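Local coordinates for TatD-related deoxyribonuclease (Thermotoga maritima, PDB 1J6O), which probably acts as a metal-dependent DNA nuclease of the TatD family, built on a TIM barrel and cutting ester bonds of DNA, at residues Ile33-Glu42 / Leu60-Phe68; Leu183-Tyr191 / Lys234-Gln242. One frame throughout, in Å; residues are numbered along the deposited sequence.

Contact 1 of 2, residues Ile33-Glu42 / Leu60-Phe68; sequences ISSFEENNIE and LSKTSDRIF
Leu60 of helix 51-61 meets Ile33 of helix 29-34 through methyl groups, CD1 of Leu60 lying 3.9 Å from CD1 of Ile33. Ser64 comes next and meets the other branch of the same isoleucine: its OG is 3.8 Å from Ile33 CG2. That hydroxyl also accepts from the backbone N of Arg66 at 3.0 Å, an ST turn that shapes the chain just before the arginine leaves it. Arg66 then reaches across, its chain fully extended from CG to NE and passing the Phe36 CB and the Glu42 carbonyl. NH1 donates to Ile41 O at 2.8 Å; the oxygen is nearly in the guanidinium plane, but the bond is bent, 135° at the hydrogen. NH2 forms a salt bridge with Glu37 OE2 at 3.0 Å, the carboxylate turned 74° from the guanidinium, and Glu37 CB lies over one guanidinium face, toward its rim. Backbone carbonyl and carboxylate together fix the rotation of the group. From Ile67, with CG1 anti to its carbonyl carbon (chi1 -60°), CD1 reaches Ile33 CD1 at 3.6 Å, while its CG1 lies at the edge of the Phe36 ring, 4.2 Å from CE2. Ile33 CA sits over the centre of that ring and Ile41 CG2 over its opposite face. Strands 41-47 and 67-71 start here as parallel neighbours, the ends of a beta-alpha-beta unit whose crossover is helix 51-61, as expected of a TIM barrel.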
ATOM      1  N   ILE A  33      -3.725  -6.726  16.706  1.00  8.28           N
ATOM      2  CA  ILE A  33      -4.462  -5.487  16.552  1.00  8.88           C
ATOM      3  C   ILE A  33      -4.593  -4.724  17.869  1.00 10.86           C
ATOM      4  O   ILE A  33      -4.380  -3.510  17.936  1.00  9.32           O
ATOM      5  CB  ILE A  33      -5.848  -5.785  15.937  1.00  8.78           C
ATOM      6  CG1 ILE A  33      -5.667  -6.238  14.478  1.00  9.60           C
ATOM      7  CG2 ILE A  33      -6.725  -4.557  15.942  1.00  8.79           C
ATOM      8  CD1 ILE A  33      -6.921  -6.897  13.916  1.00 10.14           C
ATOM      9  N   SER A  34      -4.921  -5.429  18.933  1.00 12.17           N
ATOM     10  CA  SER A  34      -5.052  -4.727  20.196  1.00 14.25           C
ATOM     11  C   SER A  34      -3.720  -4.159  20.676  1.00 14.19           C
ATOM     12  O   SER A  34      -3.696  -3.292  21.563  1.00 16.92           O
ATOM     13  CB  SER A  34      -5.678  -5.641  21.261  1.00 17.01           C
ATOM     14  OG  SER A  34      -4.772  -6.663  21.630  1.00 25.87           O
ATOM     15  N   SER A  35      -2.594  -4.599  20.123  1.00 12.03           N
ATOM     16  CA  SER A  35      -1.347  -4.032  20.608  1.00 13.00           C
ATOM     17  C   SER A  35      -0.815  -2.891  19.738  1.00 10.78           C
ATOM     18  O   SER A  35       0.302  -2.428  19.935  1.00 12.33           O
ATOM     19  CB  SER A  35      -0.289  -5.126  20.769  1.00 15.01           C
ATOM     20  OG  SER A  35      -0.037  -5.769  19.535  1.00 24.81           O
ATOM     21  N   PHE A  36      -1.613  -2.432  18.776  1.00  9.98           N
ATOM     22  CA  PHE A  36      -1.159  -1.343  17.912  1.00  7.80           C
ATOM     23  C   PHE A  36      -0.729  -0.110  18.694  1.00 11.25           C
ATOM     24  O   PHE A  36       0.353   0.438  18.456  1.00 10.45           O
ATOM     25  CB  PHE A  36      -2.247  -0.960  16.920  1.00  8.31           C
ATOM     26  CG  PHE A  36      -2.387  -1.924  15.774  1.00 11.12           C
ATOM     27  CD1 PHE A  36      -1.414  -2.886  15.536  1.00 10.35           C
ATOM     28  CD2 PHE A  36      -3.471  -1.837  14.902  1.00 11.98           C
ATOM     29  CE1 PHE A  36      -1.504  -3.762  14.437  1.00 11.20           C
ATOM     30  CE2 PHE A  36      -3.565  -2.701  13.819  1.00 12.19           C
ATOM     31  CZ  PHE A  36      -2.577  -3.662  13.591  1.00 10.19           C
ATOM     32  N   GLU A  37      -1.556   0.308  19.647  1.00 11.91           N
ATOM     33  CA  GLU A  37      -1.214   1.490  20.440  1.00 15.05           C
ATOM     34  C   GLU A  37       0.127   1.313  21.156  1.00 15.53           C
ATOM     35  O   GLU A  37       1.029   2.166  21.049  1.00 16.35           O
ATOM     36  CB  GLU A  37      -2.324   1.756  21.459  1.00 19.96           C
ATOM     37  CG  GLU A  37      -2.263   3.117  22.131  1.00 27.04           C
ATOM     38  CD  GLU A  37      -3.572   3.453  22.844  1.00 32.01           C
ATOM     39  OE1 GLU A  37      -4.025   2.640  23.677  1.00 36.08           O
ATOM     40  OE2 GLU A  37      -4.157   4.523  22.568  1.00 36.32           O
ATOM     41  N   GLU A  38       0.282   0.206  21.870  1.00 13.57           N
ATOM     42  CA  GLU A  38       1.530  -0.023  22.590  1.00 17.41           C
ATOM     43  C   GLU A  38       2.711  -0.011  21.640  1.00 15.98           C
ATOM     44  O   GLU A  38       3.819   0.322  22.023  1.00 16.70           O
ATOM     45  CB  GLU A  38       1.514  -1.376  23.316  1.00 20.87           C
ATOM     46  CG  GLU A  38       0.190  -1.721  23.959  1.00 29.26           C
ATOM     47  CD  GLU A  38       0.027  -3.221  24.233  1.00 32.82           C
ATOM     48  OE1 GLU A  38       1.051  -3.946  24.250  1.00 34.90           O
ATOM     49  OE2 GLU A  38      -1.132  -3.668  24.433  1.00 34.52           O
ATOM     50  N   ASN A  39       2.483  -0.380  20.388  1.00 13.77           N
ATOM     51  CA  ASN A  39       3.579  -0.401  19.439  1.00 13.90           C
ATOM     52  C   ASN A  39       3.736   0.842  18.566  1.00 12.46           C
ATOM     53  O   ASN A  39       4.472   0.810  17.585  1.00 13.31           O
ATOM     54  CB  ASN A  39       3.476  -1.661  18.568  1.00 15.28           C
ATOM     55  CG  ASN A  39       3.946  -2.913  19.302  1.00 18.64           C
ATOM     56  OD1 ASN A  39       5.077  -2.968  19.791  1.00 21.81           O
ATOM     57  ND2 ASN A  39       3.086  -3.914  19.381  1.00 18.85           N
ATOM     58  N   ASN A  40       3.035   1.913  18.930  1.00 13.44           N
ATOM     59  CA  ASN A  40       3.079   3.193  18.215  1.00 15.18           C
ATOM     60  C   ASN A  40       2.562   3.179  16.782  1.00 14.89           C
ATOM     61  O   ASN A  40       3.032   3.956  15.919  1.00 13.00           O
ATOM     62  CB  ASN A  40       4.507   3.756  18.229  1.00 19.38           C
ATOM     63  CG  ASN A  40       5.039   3.940  19.639  1.00 25.14           C
ATOM     64  OD1 ASN A  40       6.207   3.361  19.921  1.00 27.36           O
ATOM     65  ND2 ASN A  40       4.401   4.589  20.465  1.00 28.66           N
ATOM     66  N   ILE A  41       1.629   2.275  16.515  1.00 11.75           N
ATOM     67  CA  ILE A  41       1.052   2.181  15.183  1.00 10.41           C
ATOM     68  C   ILE A  41      -0.241   2.992  15.279  1.00 10.68           C
ATOM     69  O   ILE A  41      -1.192   2.565  15.949  1.00 11.70           O
ATOM     70  CB  ILE A  41       0.690   0.713  14.802  1.00 10.58           C
ATOM     71  CG1 ILE A  41       1.948  -0.168  14.736  1.00 10.79           C
ATOM     72  CG2 ILE A  41      -0.043   0.718  13.454  1.00 10.37           C
ATOM     73  CD1 ILE A  41       2.986   0.280  13.708  1.00 15.48           C
ATOM     74  N   GLU A  42      -0.290   4.151  14.624  1.00  8.97           N
ATOM     75  CA  GLU A  42      -1.487   4.997  14.668  1.00  9.65           C
ATOM     76  C   GLU A  42      -2.702   4.383  13.965  1.00  9.66           C
ATOM     77  O   GLU A  42      -3.841   4.488  14.452  1.00  7.77           O
ATOM     78  CB  GLU A  42      -1.143   6.347  14.092  1.00 11.28           C
ATOM     79  CG  GLU A  42      -2.224   7.358  14.184  1.00 13.32           C
ATOM     80  CD  GLU A  42      -1.713   8.705  13.774  1.00 15.64           C
ATOM     81  OE1 GLU A  42      -0.758   9.193  14.423  1.00 18.39           O
ATOM     82  OE2 GLU A  42      -2.259   9.270  12.803  1.00 20.68           O
ATOM     83  N   LEU A  60     -13.056  -7.001   8.740  1.00  9.55           N
ATOM     84  CA  LEU A  60     -12.082  -6.869   9.823  1.00  8.75           C
ATOM     85  C   LEU A  60     -11.867  -5.398  10.202  1.00 10.52           C
ATOM     86  O   LEU A  60     -11.759  -5.073  11.388  1.00 11.86           O
ATOM     87  CB  LEU A  60     -10.757  -7.475   9.398  1.00  8.96           C
ATOM     88  CG  LEU A  60      -9.595  -7.382  10.394  1.00 10.72           C
ATOM     89  CD1 LEU A  60      -9.980  -8.070  11.712  1.00 10.26           C
ATOM     90  CD2 LEU A  60      -8.368  -8.046   9.757  1.00 10.59           C
ATOM     91  N   SER A  61     -11.808  -4.512   9.209  1.00 11.67           N
ATOM     92  CA  SER A  61     -11.596  -3.088   9.483  1.00 12.95           C
ATOM     93  C   SER A  61     -12.711  -2.553  10.348  1.00 14.99           C
ATOM     94  O   SER A  61     -12.499  -1.662  11.169  1.00 13.64           O
ATOM     95  CB  SER A  61     -11.527  -2.268   8.193  1.00 12.63           C
ATOM     96  OG  SER A  61     -12.809  -2.135   7.630  1.00 16.96           O
ATOM     97  N   LYS A  62     -13.907  -3.105  10.183  1.00 16.35           N
ATOM     98  CA  LYS A  62     -15.013  -2.627  10.989  1.00 20.04           C
ATOM     99  C   LYS A  62     -14.893  -2.988  12.477  1.00 19.99           C
ATOM    100  O   LYS A  62     -15.645  -2.471  13.296  1.00 22.83           O
ATOM    101  CB  LYS A  62     -16.342  -3.101  10.367  1.00 20.71           C
ATOM    102  CG  LYS A  62     -16.658  -2.287   9.093  1.00 23.50           C
ATOM    103  CD  LYS A  62     -17.692  -2.920   8.158  1.00 25.21           C
ATOM    104  CE  LYS A  62     -19.079  -2.973   8.780  1.00 27.09           C
ATOM    105  NZ  LYS A  62     -19.613  -1.611   9.072  1.00 28.04           N
ATOM    106  N   THR A  63     -13.927  -3.824  12.843  1.00 19.09           N
ATOM    107  CA  THR A  63     -13.751  -4.213  14.247  1.00 18.44           C
ATOM    108  C   THR A  63     -12.725  -3.374  15.025  1.00 16.03           C
ATOM    109  O   THR A  63     -12.546  -3.553  16.232  1.00 15.64           O
ATOM    110  CB  THR A  63     -13.276  -5.677  14.388  1.00 19.64           C
ATOM    111  OG1 THR A  63     -11.936  -5.798  13.886  1.00 20.44           O
ATOM    112  CG2 THR A  63     -14.201  -6.620  13.627  1.00 19.91           C
ATOM    113  N   SER A  64     -12.044  -2.462  14.356  1.00 13.23           N
ATOM    114  CA  SER A  64     -11.046  -1.656  15.056  1.00 12.20           C
ATOM    115  C   SER A  64     -11.024  -0.249  14.547  1.00 10.17           C
ATOM    116  O   SER A  64     -11.047  -0.032  13.346  1.00 10.31           O
ATOM    117  CB  SER A  64      -9.650  -2.266  14.850  1.00 13.90           C
ATOM    118  OG  SER A  64      -8.621  -1.335  15.178  1.00 16.09           O
ATOM    119  N   ASP A  65     -10.940   0.708  15.466  1.00  8.01           N
ATOM    120  CA  ASP A  65     -10.904   2.089  15.087  1.00  9.66           C
ATOM    121  C   ASP A  65      -9.596   2.435  14.368  1.00 11.03           C
ATOM    122  O   ASP A  65      -9.510   3.469  13.721  1.00 13.96           O
ATOM    123  CB  ASP A  65     -11.001   2.981  16.317  1.00 11.66           C
ATOM    124  CG  ASP A  65     -12.370   2.945  16.985  1.00 11.79           C
ATOM    125  OD1 ASP A  65     -13.369   2.494  16.374  1.00 11.93           O
ATOM    126  OD2 ASP A  65     -12.431   3.400  18.152  1.00 11.07           O
ATOM    127  N   ARG A  66      -8.587   1.574  14.491  1.00 10.16           N
ATOM    128  CA  ARG A  66      -7.288   1.822  13.853  1.00  9.52           C
ATOM    129  C   ARG A  66      -7.051   1.152  12.514  1.00  9.12           C
ATOM    130  O   ARG A  66      -5.952   1.269  11.931  1.00  8.20           O
ATOM    131  CB  ARG A  66      -6.161   1.438  14.804  1.00  9.63           C
ATOM    132  CG  ARG A  66      -6.161   2.321  16.047  1.00 12.45           C
ATOM    133  CD  ARG A  66      -4.979   2.026  16.936  1.00 13.28           C
ATOM    134  NE  ARG A  66      -5.037   2.908  18.104  1.00 14.20           N
ATOM    135  CZ  ARG A  66      -4.048   3.699  18.504  1.00 18.24           C
ATOM    136  NH1 ARG A  66      -2.892   3.731  17.844  1.00 16.06           N
ATOM    137  NH2 ARG A  66      -4.235   4.498  19.548  1.00 19.21           N
ATOM    138  N   ILE A  67      -8.080   0.477  12.008  1.00  6.65           N
ATOM    139  CA  ILE A  67      -7.947  -0.192  10.723  1.00  7.15           C
ATOM    140  C   ILE A  67      -8.925   0.394   9.700  1.00  8.89           C
ATOM    141  O   ILE A  67     -10.120   0.547   9.994  1.00  7.09           O
ATOM    142  CB  ILE A  67      -8.243  -1.696  10.853  1.00  5.68           C
ATOM    143  CG1 ILE A  67      -7.250  -2.345  11.844  1.00  7.41           C
ATOM    144  CG2 ILE A  67      -8.083  -2.369   9.496  1.00  6.79           C
ATOM    145  CD1 ILE A  67      -7.609  -3.803  12.139  1.00  9.66           C
ATOM    146  N   PHE A  68      -8.394   0.771   8.537  1.00  6.34           N
ATOM    147  CA  PHE A  68      -9.198   1.321   7.450  1.00  7.37           C
ATOM    148  C   PHE A  68      -9.015   0.276   6.365  1.00  8.51           C
ATOM    149  O   PHE A  68      -8.088  -0.549   6.438  1.00  8.83           O
ATOM    150  CB  PHE A  68      -8.723   2.708   7.027  1.00  6.92           C
ATOM    151  CG  PHE A  68      -8.931   3.715   8.107  1.00  7.32           C
ATOM    152  CD1 PHE A  68      -7.968   3.895   9.102  1.00 11.67           C
ATOM    153  CD2 PHE A  68     -10.144   4.390   8.201  1.00  9.83           C
ATOM    154  CE1 PHE A  68      -8.211   4.746  10.198  1.00 11.50           C
ATOM    155  CE2 PHE A  68     -10.407   5.243   9.287  1.00 12.57           C
ATOM    156  CZ  PHE A  68      -9.434   5.416  10.282  1.00 12.53           C
TER

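Contact 2 of 2, residues Leu183-Tyr191 / Lys234-Gln242; sequences LGIGGPVTY and KYVVETISQ
This is a buried, largely apolar packing of a helix against the end of a barrel strand and the loop that follows it: in the TIM-barrel fold, strand 181-185 ends at Ile185, the chain passes through Gly186 into a 3-10 turn that begins at Gly187, and helix 233-244 packs against both. Val236 carries the largest share of the contact. Its CG2 rests on the glycine backbone, 3.6 Å from Gly186 C, and its CG1 meets Val189 CG1 at 3.9 Å, the two valines crossing at about a right angle. One turn further along the helix, Ile240 extends CD1 to CG2 of Ile185 at 3.9 Å, while Leu211 of the adjacent strand 209-211 touches both Val236 and Ile240. Thr239 turns its methyl CG2, anti to the backbone N, to Val189 O at 3.4 Å, a carbonyl already hydrogen-bonded by Arg198. Gly186 is about 8 Å from the side chain of His164 and about 7 Å from that of Asp214, both predicted metal ligands, which puts the contact near what is probably the metal site. Thr190 divides its branches between two tasks. With chi1 at 68°, OG1 turns back to Gly187 O, which also accepts from Thr190 N, and the same hydroxyl accepts from Gln221 N; the methyl is left facing the helix. A serine here lacks the methyl and would probably leave a gap against the Tyr235 carbonyl and Thr239 OG1. That methyl, CG2 of Thr190, sits 3.5 Å from Tyr235 O and 3.3 Å from Thr239 OG1.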
ATOM      1  N   LEU A 183       5.432   6.949  -2.670  1.00  6.78           N
ATOM      2  CA  LEU A 183       6.027   5.619  -2.781  1.00  8.46           C
ATOM      3  C   LEU A 183       6.068   4.870  -1.451  1.00  7.53           C
ATOM      4  O   LEU A 183       6.507   5.412  -0.435  1.00  9.38           O
ATOM      5  CB  LEU A 183       7.462   5.748  -3.321  1.00  8.72           C
ATOM      6  CG  LEU A 183       7.594   6.664  -4.535  1.00 13.18           C
ATOM      7  CD1 LEU A 183       9.051   6.725  -4.933  1.00 13.72           C
ATOM      8  CD2 LEU A 183       6.748   6.140  -5.696  1.00 12.90           C
ATOM      9  N   GLY A 184       5.608   3.624  -1.479  1.00  8.14           N
ATOM     10  CA  GLY A 184       5.592   2.792  -0.290  1.00  8.06           C
ATOM     11  C   GLY A 184       6.906   2.062  -0.097  1.00  7.38           C
ATOM     12  O   GLY A 184       7.395   1.345  -0.988  1.00 10.14           O
ATOM     13  N   ILE A 185       7.485   2.259   1.078  1.00  9.07           N
ATOM     14  CA  ILE A 185       8.762   1.656   1.455  1.00  9.24           C
ATOM     15  C   ILE A 185       8.499   0.702   2.604  1.00  8.70           C
ATOM     16  O   ILE A 185       7.887   1.091   3.602  1.00  7.43           O
ATOM     17  CB  ILE A 185       9.746   2.746   1.949  1.00 10.68           C
ATOM     18  CG1 ILE A 185       9.856   3.854   0.887  1.00 12.54           C
ATOM     19  CG2 ILE A 185      11.128   2.120   2.283  1.00 12.24           C
ATOM     20  CD1 ILE A 185      10.288   3.372  -0.467  1.00 12.86           C
ATOM     21  N   GLY A 186       8.930  -0.543   2.441  1.00 10.05           N
ATOM     22  CA  GLY A 186       8.726  -1.526   3.476  1.00 11.52           C
ATOM     23  C   GLY A 186       9.960  -2.305   3.881  1.00 10.79           C
ATOM     24  O   GLY A 186      11.092  -1.812   3.786  1.00 10.45           O
ATOM     25  N   GLY A 187       9.711  -3.535   4.323  1.00 10.43           N
ATOM     26  CA  GLY A 187      10.755  -4.448   4.774  1.00 10.87           C
ATOM     27  C   GLY A 187      12.046  -4.517   3.972  1.00 11.66           C
ATOM     28  O   GLY A 187      13.132  -4.405   4.564  1.00 14.10           O
ATOM     29  N   PRO A 188      11.976  -4.686   2.645  1.00 12.57           N
ATOM     30  CA  PRO A 188      13.153  -4.778   1.763  1.00 14.48           C
ATOM     31  C   PRO A 188      14.184  -3.649   1.874  1.00 15.58           C
ATOM     32  O   PRO A 188      15.348  -3.827   1.522  1.00 17.77           O
ATOM     33  CB  PRO A 188      12.542  -4.858   0.369  1.00 13.82           C
ATOM     34  CG  PRO A 188      11.175  -5.597   0.653  1.00 15.39           C
ATOM     35  CD  PRO A 188      10.717  -4.867   1.888  1.00 12.27           C
ATOM     36  N   VAL A 189      13.764  -2.481   2.337  1.00 14.53           N
ATOM     37  CA  VAL A 189      14.696  -1.360   2.476  1.00 13.90           C
ATOM     38  C   VAL A 189      15.823  -1.702   3.484  1.00 15.31           C
ATOM     39  O   VAL A 189      16.928  -1.104   3.454  1.00 16.76           O
ATOM     40  CB  VAL A 189      13.932  -0.083   2.926  1.00 11.81           C
ATOM     41  CG1 VAL A 189      13.676  -0.109   4.433  1.00 13.16           C
ATOM     42  CG2 VAL A 189      14.739   1.194   2.505  1.00 12.76           C
ATOM     43  N   THR A 190      15.550  -2.662   4.367  1.00 15.01           N
ATOM     44  CA  THR A 190      16.521  -3.081   5.375  1.00 17.09           C
ATOM     45  C   THR A 190      17.438  -4.222   4.923  1.00 17.30           C
ATOM     46  O   THR A 190      18.363  -4.579   5.655  1.00 18.50           O
ATOM     47  CB  THR A 190      15.862  -3.615   6.655  1.00 16.41           C
ATOM     48  OG1 THR A 190      15.202  -4.845   6.351  1.00 16.34           O
ATOM     49  CG2 THR A 190      14.871  -2.615   7.247  1.00 15.18           C
ATOM     50  N   TYR A 191      17.177  -4.791   3.752  1.00 17.99           N
ATOM     51  CA  TYR A 191      17.986  -5.900   3.241  1.00 19.32           C
ATOM     52  C   TYR A 191      19.380  -5.452   2.825  1.00 20.85           C
ATOM     53  O   TYR A 191      19.528  -4.553   2.019  1.00 18.46           O
ATOM     54  CB  TYR A 191      17.286  -6.577   2.058  1.00 18.25           C
ATOM     55  CG  TYR A 191      15.926  -7.166   2.400  1.00 16.94           C
ATOM     56  CD1 TYR A 191      15.476  -7.231   3.724  1.00 14.90           C
ATOM     57  CD2 TYR A 191      15.101  -7.668   1.392  1.00 16.17           C
ATOM     58  CE1 TYR A 191      14.224  -7.790   4.033  1.00 14.67           C
ATOM     59  CE2 TYR A 191      13.865  -8.214   1.681  1.00 15.91           C
ATOM     60  CZ  TYR A 191      13.431  -8.275   2.993  1.00 14.64           C
ATOM     61  OH  TYR A 191      12.198  -8.832   3.264  1.00 17.08           O
ATOM     62  N   LYS A 234       9.112  -0.592  12.848  1.00 12.52           N
ATOM     63  CA  LYS A 234      10.183   0.193  13.478  1.00 13.79           C
ATOM     64  C   LYS A 234      11.556   0.048  12.812  1.00 13.05           C
ATOM     65  O   LYS A 234      12.338   0.995  12.788  1.00 12.14           O
ATOM     66  CB  LYS A 234      10.306  -0.165  14.963  1.00 16.68           C
ATOM     67  CG  LYS A 234      10.696  -1.596  15.218  1.00 20.39           C
ATOM     68  CD  LYS A 234      10.362  -2.016  16.654  1.00 27.14           C
ATOM     69  CE  LYS A 234      11.342  -1.475  17.663  1.00 29.40           C
ATOM     70  NZ  LYS A 234      11.307   0.006  17.734  1.00 34.20           N
ATOM     71  N   TYR A 235      11.850  -1.138  12.299  1.00 11.34           N
ATOM     72  CA  TYR A 235      13.115  -1.415  11.642  1.00 12.05           C
ATOM     73  C   TYR A 235      13.201  -0.709  10.321  1.00 12.33           C
ATOM     74  O   TYR A 235      14.303  -0.336   9.892  1.00 11.54           O
ATOM     75  CB  TYR A 235      13.286  -2.934  11.456  1.00 13.32           C
ATOM     76  CG  TYR A 235      13.291  -3.651  12.790  1.00 15.62           C
ATOM     77  CD1 TYR A 235      14.369  -3.533  13.660  1.00 16.20           C
ATOM     78  CD2 TYR A 235      12.173  -4.362  13.220  1.00 16.26           C
ATOM     79  CE1 TYR A 235      14.329  -4.097  14.940  1.00 19.72           C
ATOM     80  CE2 TYR A 235      12.121  -4.923  14.482  1.00 19.84           C
ATOM     81  CZ  TYR A 235      13.195  -4.786  15.339  1.00 20.03           C
ATOM     82  OH  TYR A 235      13.096  -5.322  16.601  1.00 23.62           O
ATOM     83  N   VAL A 236      12.045  -0.520   9.678  1.00  9.96           N
ATOM     84  CA  VAL A 236      12.003   0.161   8.384  1.00  9.85           C
ATOM     85  C   VAL A 236      12.310   1.635   8.632  1.00 11.28           C
ATOM     86  O   VAL A 236      13.058   2.260   7.873  1.00 10.44           O
ATOM     87  CB  VAL A 236      10.598   0.004   7.708  1.00  9.88           C
ATOM     88  CG1 VAL A 236      10.499   0.871   6.433  1.00  9.29           C
ATOM     89  CG2 VAL A 236      10.395  -1.483   7.346  1.00  8.23           C
ATOM     90  N   VAL A 237      11.703   2.188   9.675  1.00 10.74           N
ATOM     91  CA  VAL A 237      11.921   3.579  10.015  1.00 12.64           C
ATOM     92  C   VAL A 237      13.409   3.778  10.392  1.00 15.14           C
ATOM     93  O   VAL A 237      14.054   4.754   9.983  1.00 14.06           O
ATOM     94  CB  VAL A 237      11.037   3.981  11.213  1.00 12.52           C
ATOM     95  CG1 VAL A 237      11.536   5.302  11.816  1.00 12.87           C
ATOM     96  CG2 VAL A 237       9.570   4.115  10.764  1.00  8.86           C
ATOM     97  N   GLU A 238      13.940   2.848  11.183  1.00 15.00           N
ATOM     98  CA  GLU A 238      15.334   2.924  11.608  1.00 17.47           C
ATOM     99  C   GLU A 238      16.242   3.045  10.400  1.00 16.35           C
ATOM    100  O   GLU A 238      17.068   3.959  10.320  1.00 16.67           O
ATOM    101  CB  GLU A 238      15.696   1.688  12.419  1.00 18.17           C
ATOM    102  CG  GLU A 238      17.158   1.561  12.760  1.00 24.05           C
ATOM    103  CD  GLU A 238      17.390   0.428  13.741  1.00 28.58           C
ATOM    104  OE1 GLU A 238      16.807  -0.663  13.528  1.00 28.15           O
ATOM    105  OE2 GLU A 238      18.148   0.632  14.718  1.00 29.27           O
ATOM    106  N   THR A 239      16.083   2.145   9.441  1.00 15.32           N
ATOM    107  CA  THR A 239      16.917   2.196   8.249  1.00 14.67           C
ATOM    108  C   THR A 239      16.736   3.507   7.493  1.00 15.98           C
ATOM    109  O   THR A 239      17.726   4.143   7.093  1.00 15.41           O
ATOM    110  CB  THR A 239      16.625   0.989   7.311  1.00 14.31           C
ATOM    111  OG1 THR A 239      17.031  -0.221   7.968  1.00 16.72           O
ATOM    112  CG2 THR A 239      17.370   1.112   5.983  1.00 13.71           C
ATOM    113  N   ILE A 240      15.485   3.923   7.288  1.00 13.86           N
ATOM    114  CA  ILE A 240      15.247   5.170   6.564  1.00 13.80           C
ATOM    115  C   ILE A 240      15.921   6.337   7.250  1.00 14.23           C
ATOM    116  O   ILE A 240      16.537   7.174   6.585  1.00 15.77           O
ATOM    117  CB  ILE A 240      13.739   5.457   6.415  1.00 11.82           C
ATOM    118  CG1 ILE A 240      13.118   4.384   5.504  1.00 12.23           C
ATOM    119  CG2 ILE A 240      13.505   6.868   5.842  1.00 12.32           C
ATOM    120  CD1 ILE A 240      11.587   4.487   5.405  1.00 11.67           C
ATOM    121  N   SER A 241      15.815   6.397   8.570  1.00 15.01           N
ATOM    122  CA  SER A 241      16.436   7.488   9.315  1.00 15.44           C
ATOM    123  C   SER A 241      17.963   7.457   9.159  1.00 16.78           C
ATOM    124  O   SER A 241      18.618   8.502   9.024  1.00 15.97           O
ATOM    125  CB  SER A 241      16.055   7.399  10.797  1.00 18.43           C
ATOM    126  OG  SER A 241      16.689   6.302  11.447  1.00 18.89           O
ATOM    127  N   GLN A 242      18.540   6.263   9.145  1.00 16.21           N
ATOM    128  CA  GLN A 242      19.986   6.171   9.011  1.00 18.44           C
ATOM    129  C   GLN A 242      20.444   6.568   7.617  1.00 18.86           C
ATOM    130  O   GLN A 242      21.426   7.298   7.448  1.00 20.16           O
ATOM    131  CB  GLN A 242      20.440   4.753   9.341  1.00 17.36           C
ATOM    132  CG  GLN A 242      20.035   4.370  10.744  1.00 17.11           C
ATOM    133  CD  GLN A 242      20.320   2.939  11.073  1.00 15.61           C
ATOM    134  OE1 GLN A 242      20.319   2.070  10.194  1.00 15.48           O
ATOM    135  NE2 GLN A 242      20.547   2.668  12.353  1.00 17.26           N
TER

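In the fold
Contact 1 comes first along the chain, and the two do not touch: their centres are 21 Å apart and their nearest atoms about 6 Å. Both involve one eight-stranded parallel sheet, whose strands follow one another in chain order. Contact 1 lies where strands 41-47 and 67-71 begin, the second and third of the sheet; contact 2 lies at the C-terminal end of strand 181-185, the seventh, and in the turn after it. Helix 248-264 borders both, touching Glu42 and Phe68 in one and Ile240 in the other. Contact 1 draws together the strand starts of one beta-alpha-beta unit, while contact 2 sets a late helix near the predicted metal ligands Asp214 and His164.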